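Long-range contacts in AAR187Cp (Eremothecium gossypii, PDB 3ZIL), which probably regulates the establishment of sister-chromatid cohesion as the Wpl1 (Wapl) partner of cohesin, the chain being its C-terminal Wap1 domain: residues Arg45-Met50 with Gln87-Asp92; Val68-Phe73 with Asp100-Met105. All coordinates share one frame; numbering follows the deposited sequence.

Interaction 1 of 2, residues Arg45-Met50 with Gln87-Asp92; sequences RLCLDM and QCFIAD
The helical segments 45-50 and 87-92 approach with their axes 10.3 Å apart and their N-to-C directions 38° from parallel, Cys47 lying nearest Ile90 in the backbone. Phe89, whose CG stands anti to the backbone N (chi1 169°), sets its ring against helix 36-52, and Phe89 CD2 packs 3.6 Å from Cys47 CB. The sulfur of Cys47 comes to the ring from the edge, 5.0 Å from SG to the Phe89 centroid, a Cys sulfur-aromatic contact. Farther along the same rim, Met50 CB lies near the ring plane, 4.3 Å from Phe89 CE2. Ile90 works through the end of its longer branch: Ile90 CD1 meets Cys47 SG at 3.7 Å and Met50 SD at 3.5 Å, the methionine chain crossing it at about a right angle. Leu46 CD2 adds a looser touch on Ile90 CD1. An alanine at Phe89 has no ring for Cys47 and Met50 CB to meet, and would probably open a gap between the helices. Leu138 of helix 129-141 also packs on Cys47, and Leu56 and Cys57 of helix 54-72 on Met50. With no hydrogen bond between the segments, the contact rests on the fit of buried apolar and sulfur-bearing side chains in an all-helical domain.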
loop_
_atom_site.group_PDB
_atom_site.type_symbol
_atom_site.label_atom_id
_atom_site.label_comp_id
_atom_site.label_asym_id
_atom_site.label_seq_id
_atom_site.Cartn_x
_atom_site.Cartn_y
_atom_site.Cartn_z
ATOM N N ARG A 45 -33.414 -3.345 -4.712
ATOM C CA ARG A 45 -34.331 -4.177 -4.053
ATOM C C ARG A 45 -33.700 -5.551 -3.788
ATOM O O ARG A 45 -33.917 -6.153 -2.727
ATOM C CB ARG A 45 -35.584 -4.221 -4.919
ATOM C CG ARG A 45 -36.578 -5.309 -4.529
ATOM C CD ARG A 45 -37.910 -5.009 -5.279
ATOM N NE ARG A 45 -38.918 -5.903 -4.767
ATOM C CZ ARG A 45 -40.097 -6.144 -5.317
ATOM N NH1 ARG A 45 -40.460 -5.545 -6.448
ATOM N NH2 ARG A 45 -40.911 -7.036 -4.725
ATOM N N LEU A 46 -32.856 -6.035 -4.709
ATOM C CA LEU A 46 -32.145 -7.304 -4.493
ATOM C C LEU A 46 -31.143 -7.262 -3.313
ATOM O O LEU A 46 -31.097 -8.214 -2.465
ATOM C CB LEU A 46 -31.426 -7.700 -5.771
ATOM C CG LEU A 46 -30.412 -8.847 -5.717
ATOM C CD1 LEU A 46 -31.147 -10.121 -5.329
ATOM C CD2 LEU A 46 -29.542 -8.965 -7.006
ATOM N N CYS A 47 -30.357 -6.179 -3.285
ATOM C CA CYS A 47 -29.300 -5.975 -2.275
ATOM C C CYS A 47 -30.011 -5.918 -0.936
ATOM O O CYS A 47 -29.587 -6.532 0.049
ATOM C CB CYS A 47 -28.512 -4.685 -2.535
ATOM S SG CYS A 47 -27.504 -4.846 -4.055
ATOM N N LEU A 48 -31.118 -5.192 -0.910
ATOM C CA LEU A 48 -31.810 -4.969 0.386
ATOM C C LEU A 48 -32.447 -6.285 0.950
ATOM O O LEU A 48 -32.293 -6.603 2.125
ATOM C CB LEU A 48 -32.761 -3.796 0.293
ATOM C CG LEU A 48 -33.274 -3.218 1.634
ATOM C CD1 LEU A 48 -32.199 -2.680 2.588
ATOM C CD2 LEU A 48 -34.218 -2.092 1.290
ATOM N N ASP A 49 -33.050 -7.096 0.082
ATOM C CA ASP A 49 -33.469 -8.466 0.425
ATOM C C ASP A 49 -32.307 -9.338 0.946
ATOM O O ASP A 49 -32.431 -10.057 1.966
ATOM C CB ASP A 49 -34.131 -9.105 -0.798
ATOM C CG ASP A 49 -35.448 -8.412 -1.172
ATOM O OD1 ASP A 49 -35.936 -7.574 -0.402
ATOM O OD2 ASP A 49 -36.005 -8.676 -2.237
ATOM N N MET A 50 -31.182 -9.292 0.251
ATOM C CA MET A 50 -30.025 -10.139 0.578
ATOM C C MET A 50 -29.470 -9.684 1.888
ATOM O O MET A 50 -29.174 -10.495 2.735
ATOM C CB MET A 50 -28.915 -9.971 -0.480
ATOM C CG MET A 50 -29.279 -10.606 -1.803
ATOM S SD MET A 50 -28.093 -10.327 -3.143
ATOM C CE MET A 50 -26.824 -11.342 -2.428
ATOM N N GLN A 87 -23.160 -2.839 -6.757
ATOM C CA GLN A 87 -22.427 -3.916 -7.350
ATOM C C GLN A 87 -21.282 -4.282 -6.434
ATOM O O GLN A 87 -20.956 -5.463 -6.386
ATOM C CB GLN A 87 -21.847 -3.565 -8.748
ATOM C CG GLN A 87 -22.974 -3.468 -9.791
ATOM C CD GLN A 87 -22.510 -2.863 -11.089
ATOM O OE1 GLN A 87 -22.006 -1.742 -11.116
ATOM N NE2 GLN A 87 -22.788 -3.557 -12.200
ATOM N N CYS A 88 -20.648 -3.302 -5.795
ATOM C CA CYS A 88 -19.563 -3.655 -4.813
ATOM C C CYS A 88 -20.149 -4.503 -3.609
ATOM O O CYS A 88 -19.518 -5.447 -3.186
ATOM C CB CYS A 88 -18.930 -2.412 -4.238
ATOM S SG CYS A 88 -17.960 -1.392 -5.356
ATOM N N PHE A 89 -21.319 -4.144 -3.065
ATOM C CA PHE A 89 -22.011 -4.983 -2.065
ATOM C C PHE A 89 -22.258 -6.460 -2.531
ATOM O O PHE A 89 -21.884 -7.389 -1.830
ATOM C CB PHE A 89 -23.308 -4.297 -1.553
ATOM C CG PHE A 89 -24.169 -5.204 -0.740
ATOM C CD1 PHE A 89 -23.821 -5.531 0.582
ATOM C CD2 PHE A 89 -25.274 -5.822 -1.315
ATOM C CE1 PHE A 89 -24.604 -6.394 1.332
ATOM C CE2 PHE A 89 -26.042 -6.716 -0.568
ATOM C CZ PHE A 89 -25.705 -7.001 0.756
ATOM N N ILE A 90 -22.798 -6.663 -3.749
ATOM C CA ILE A 90 -22.977 -7.956 -4.324
ATOM C C ILE A 90 -21.655 -8.752 -4.345
ATOM O O ILE A 90 -21.618 -9.941 -3.914
ATOM C CB ILE A 90 -23.591 -7.844 -5.747
ATOM C CG1 ILE A 90 -24.993 -7.274 -5.627
ATOM C CG2 ILE A 90 -23.479 -9.184 -6.506
ATOM C CD1 ILE A 90 -25.875 -8.117 -4.726
ATOM N N ALA A 91 -20.595 -8.155 -4.878
ATOM C CA ALA A 91 -19.308 -8.864 -4.939
ATOM C C ALA A 91 -18.879 -9.290 -3.542
ATOM O O ALA A 91 -18.389 -10.403 -3.340
ATOM C CB ALA A 91 -18.217 -7.992 -5.534
ATOM N N ASP A 92 -19.013 -8.378 -2.593
ATOM C CA ASP A 92 -18.711 -8.692 -1.196
ATOM C C ASP A 92 -19.699 -9.678 -0.503
ATOM O O ASP A 92 -19.273 -10.429 0.332
ATOM C CB ASP A 92 -18.598 -7.405 -0.421
ATOM C CG ASP A 92 -18.013 -7.569 0.987
ATOM O OD1 ASP A 92 -17.114 -8.433 1.172
ATOM O OD2 ASP A 92 -18.453 -6.744 1.890
#

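Interaction 2 of 2, residues Val68-Phe73 with Asp100-Met105; sequences VWEWCF and DKRWAM
Segment 68-73, on helix 54-72, lies against the 3-10 segment 101-105, with the backbones closest at Phe73 and Met105, whose CA atoms are 6.2 Å apart. Trp69 carries the centre of the contact. Its indole NE1 donates to Arg102 O at 3.0 Å, from above the carbonyl plane, while Met105 N reaches that oxygen from the opposite face. The far end of the indole drives edge-on into the face of Trp103, a T-shaped pair with planes at 80° and Trp69 CH2 3.6 Å from Trp103 CZ3. Trp103 NE1 is bound in turn by Leu97 O. Met105 SD sits at the edge of the Trp69 five-membered ring, 3.9 Å from CD1. On the outer side, Arg102 grips a single oxygen of Glu70 side-on, Glu70 OE2 lying 2.7 Å from NE and 2.8 Å from NH2; the arginine chain, extended from CG to NE, carries the guanidinium there. Asp100 OD1 accepts from Arg102 N, an Asx turn that leads into the 3-10 segment, and a water donates to both Phe73 O and Met105 O. A buried indole N-H is thus satisfied by a loop carbonyl, while a partly exposed salt bridge and a bridging water join the two segments along their margin.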
loop_
_atom_site.group_PDB
_atom_site.type_symbol
_atom_site.label_atom_id
_atom_site.label_comp_id
_atom_site.label_asym_id
_atom_site.label_seq_id
_atom_site.Cartn_x
_atom_site.Cartn_y
_atom_site.Cartn_z
ATOM N N VAL A 68 -27.305 -14.800 -11.151
ATOM C CA VAL A 68 -27.394 -13.536 -10.386
ATOM C C VAL A 68 -26.130 -12.651 -10.692
ATOM O O VAL A 68 -26.222 -11.449 -10.896
ATOM C CB VAL A 68 -27.613 -13.815 -8.841
ATOM C CG1 VAL A 68 -27.406 -12.579 -7.940
ATOM C CG2 VAL A 68 -29.001 -14.333 -8.644
ATOM N N TRP A 69 -24.953 -13.283 -10.753
ATOM C CA TRP A 69 -23.695 -12.562 -10.949
ATOM C C TRP A 69 -23.672 -11.956 -12.322
ATOM O O TRP A 69 -23.300 -10.812 -12.460
ATOM C CB TRP A 69 -22.500 -13.508 -10.797
ATOM C CG TRP A 69 -21.122 -12.828 -10.739
ATOM C CD1 TRP A 69 -20.250 -12.519 -11.808
ATOM C CD2 TRP A 69 -20.443 -12.335 -9.526
ATOM N NE1 TRP A 69 -19.106 -11.884 -11.355
ATOM C CE2 TRP A 69 -19.141 -11.792 -9.967
ATOM C CE3 TRP A 69 -20.747 -12.357 -8.154
ATOM C CZ2 TRP A 69 -18.226 -11.292 -9.065
ATOM C CZ3 TRP A 69 -19.803 -11.864 -7.241
ATOM C CH2 TRP A 69 -18.577 -11.337 -7.687
ATOM N N GLU A 70 -24.025 -12.738 -13.351
ATOM C CA GLU A 70 -23.952 -12.198 -14.732
ATOM C C GLU A 70 -24.975 -11.077 -14.910
ATOM O O GLU A 70 -24.726 -10.113 -15.649
ATOM C CB GLU A 70 -24.140 -13.293 -15.792
ATOM C CG GLU A 70 -22.947 -14.239 -15.861
ATOM C CD GLU A 70 -23.034 -15.303 -16.978
ATOM O OE1 GLU A 70 -24.082 -15.452 -17.645
ATOM O OE2 GLU A 70 -22.023 -16.006 -17.182
ATOM N N TRP A 71 -26.105 -11.205 -14.225
ATOM C CA TRP A 71 -27.101 -10.141 -14.211
ATOM C C TRP A 71 -26.564 -8.896 -13.535
ATOM O O TRP A 71 -26.596 -7.811 -14.158
ATOM C CB TRP A 71 -28.460 -10.595 -13.592
ATOM C CG TRP A 71 -29.491 -9.499 -13.688
ATOM C CD1 TRP A 71 -30.341 -9.241 -14.745
ATOM C CD2 TRP A 71 -29.734 -8.420 -12.725
ATOM N NE1 TRP A 71 -31.148 -8.137 -14.480
ATOM C CE2 TRP A 71 -30.838 -7.616 -13.274
ATOM C CE3 TRP A 71 -29.234 -8.113 -11.437
ATOM C CZ2 TRP A 71 -31.337 -6.502 -12.613
ATOM C CZ3 TRP A 71 -29.747 -6.995 -10.783
ATOM C CH2 TRP A 71 -30.774 -6.199 -11.354
ATOM N N CYS A 72 -25.996 -9.009 -12.318
ATOM C CA CYS A 72 -25.491 -7.817 -11.638
ATOM C C CYS A 72 -24.364 -7.152 -12.445
ATOM O O CYS A 72 -24.258 -5.937 -12.464
ATOM C CB CYS A 72 -24.979 -8.082 -10.196
ATOM S SG CYS A 72 -26.317 -8.683 -9.086
ATOM N N PHE A 73 -23.513 -7.926 -13.096
ATOM C CA PHE A 73 -22.254 -7.322 -13.641
ATOM C C PHE A 73 -22.292 -7.255 -15.122
ATOM O O PHE A 73 -21.278 -7.089 -15.745
ATOM C CB PHE A 73 -20.989 -8.020 -13.127
ATOM C CG PHE A 73 -20.842 -7.905 -11.639
ATOM C CD1 PHE A 73 -20.446 -6.712 -11.073
ATOM C CD2 PHE A 73 -21.200 -8.968 -10.785
ATOM C CE1 PHE A 73 -20.326 -6.593 -9.668
ATOM C CE2 PHE A 73 -21.094 -8.856 -9.405
ATOM C CZ PHE A 73 -20.683 -7.642 -8.842
ATOM N N ASP A 100 -12.404 -17.976 -10.140
ATOM C CA ASP A 100 -13.478 -17.923 -11.121
ATOM C C ASP A 100 -13.217 -16.767 -12.149
ATOM O O ASP A 100 -13.115 -15.583 -11.784
ATOM C CB ASP A 100 -14.767 -17.729 -10.377
ATOM C CG ASP A 100 -15.987 -17.957 -11.238
ATOM O OD1 ASP A 100 -15.997 -17.523 -12.414
ATOM O OD2 ASP A 100 -16.958 -18.531 -10.666
ATOM N N LYS A 101 -13.143 -17.100 -13.426
ATOM C CA LYS A 101 -12.894 -16.068 -14.408
ATOM C C LYS A 101 -13.983 -14.972 -14.505
ATOM O O LYS A 101 -13.739 -13.923 -15.136
ATOM C CB LYS A 101 -12.703 -16.698 -15.781
ATOM C CG LYS A 101 -11.426 -17.531 -15.878
ATOM C CD LYS A 101 -11.095 -17.754 -17.350
ATOM C CE LYS A 101 -10.750 -19.198 -17.608
ATOM N NZ LYS A 101 -9.455 -19.521 -16.947
ATOM N N ARG A 102 -15.159 -15.202 -13.909
ATOM C CA ARG A 102 -16.227 -14.221 -14.019
ATOM C C ARG A 102 -15.942 -13.047 -13.078
ATOM O O ARG A 102 -16.647 -12.077 -13.102
ATOM C CB ARG A 102 -17.626 -14.833 -13.763
ATOM C CG ARG A 102 -18.113 -15.683 -14.949
ATOM C CD ARG A 102 -19.325 -16.507 -14.492
ATOM N NE ARG A 102 -20.057 -16.940 -15.670
ATOM C CZ ARG A 102 -20.100 -18.232 -16.087
ATOM N NH1 ARG A 102 -19.544 -19.213 -15.365
ATOM N NH2 ARG A 102 -20.822 -18.581 -17.148
ATOM N N TRP A 103 -14.865 -13.135 -12.287
ATOM C CA TRP A 103 -14.358 -11.949 -11.626
ATOM C C TRP A 103 -13.914 -10.888 -12.660
ATOM O O TRP A 103 -14.065 -9.697 -12.401
ATOM C CB TRP A 103 -13.217 -12.309 -10.676
ATOM C CG TRP A 103 -13.637 -12.764 -9.291
ATOM C CD1 TRP A 103 -13.503 -14.050 -8.750
ATOM C CD2 TRP A 103 -14.272 -11.980 -8.229
ATOM N NE1 TRP A 103 -13.981 -14.102 -7.485
ATOM C CE2 TRP A 103 -14.451 -12.896 -7.097
ATOM C CE3 TRP A 103 -14.660 -10.651 -8.095
ATOM C CZ2 TRP A 103 -15.012 -12.488 -5.882
ATOM C CZ3 TRP A 103 -15.253 -10.249 -6.864
ATOM C CH2 TRP A 103 -15.418 -11.143 -5.796
ATOM N N ALA A 104 -13.488 -11.301 -13.864
ATOM C CA ALA A 104 -13.074 -10.384 -14.944
ATOM C C ALA A 104 -14.263 -9.541 -15.396
ATOM O O ALA A 104 -14.080 -8.513 -16.076
ATOM C CB ALA A 104 -12.517 -11.153 -16.164
ATOM N N MET A 105 -15.493 -9.871 -14.976
ATOM C CA MET A 105 -16.552 -8.922 -15.387
ATOM C C MET A 105 -16.448 -7.604 -14.626
ATOM O O MET A 105 -17.164 -6.682 -14.954
ATOM C CB MET A 105 -17.990 -9.478 -15.277
ATOM C CG MET A 105 -18.249 -10.745 -16.052
ATOM S SD MET A 105 -19.923 -11.414 -15.574
ATOM C CE MET A 105 -20.996 -10.456 -16.662
HETATM O O HOH W 1 -18.860 -6.496 -16.960
#

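How the interactions relate
After helix 20-27 the chain runs through helix 36-52, then helix 54-72, helix 81-93 and the loop before helix 108-116. Interaction 1 closes a loop of 36 residues that brings helix 36-52 to helix 81-93; interaction 2 closes one of 26, returning that final loop to helix 54-72. Their segments alternate along the chain, so the two closures cross. With centres 13 Å apart they also touch: Gln87 NE2 probably bonds to Cys72 O, Ile90 CG2 packs on Phe73, and Ala91 on Trp69. Together they tie three successive helices and the following loop together near the N-terminal end of the Wap1 domain.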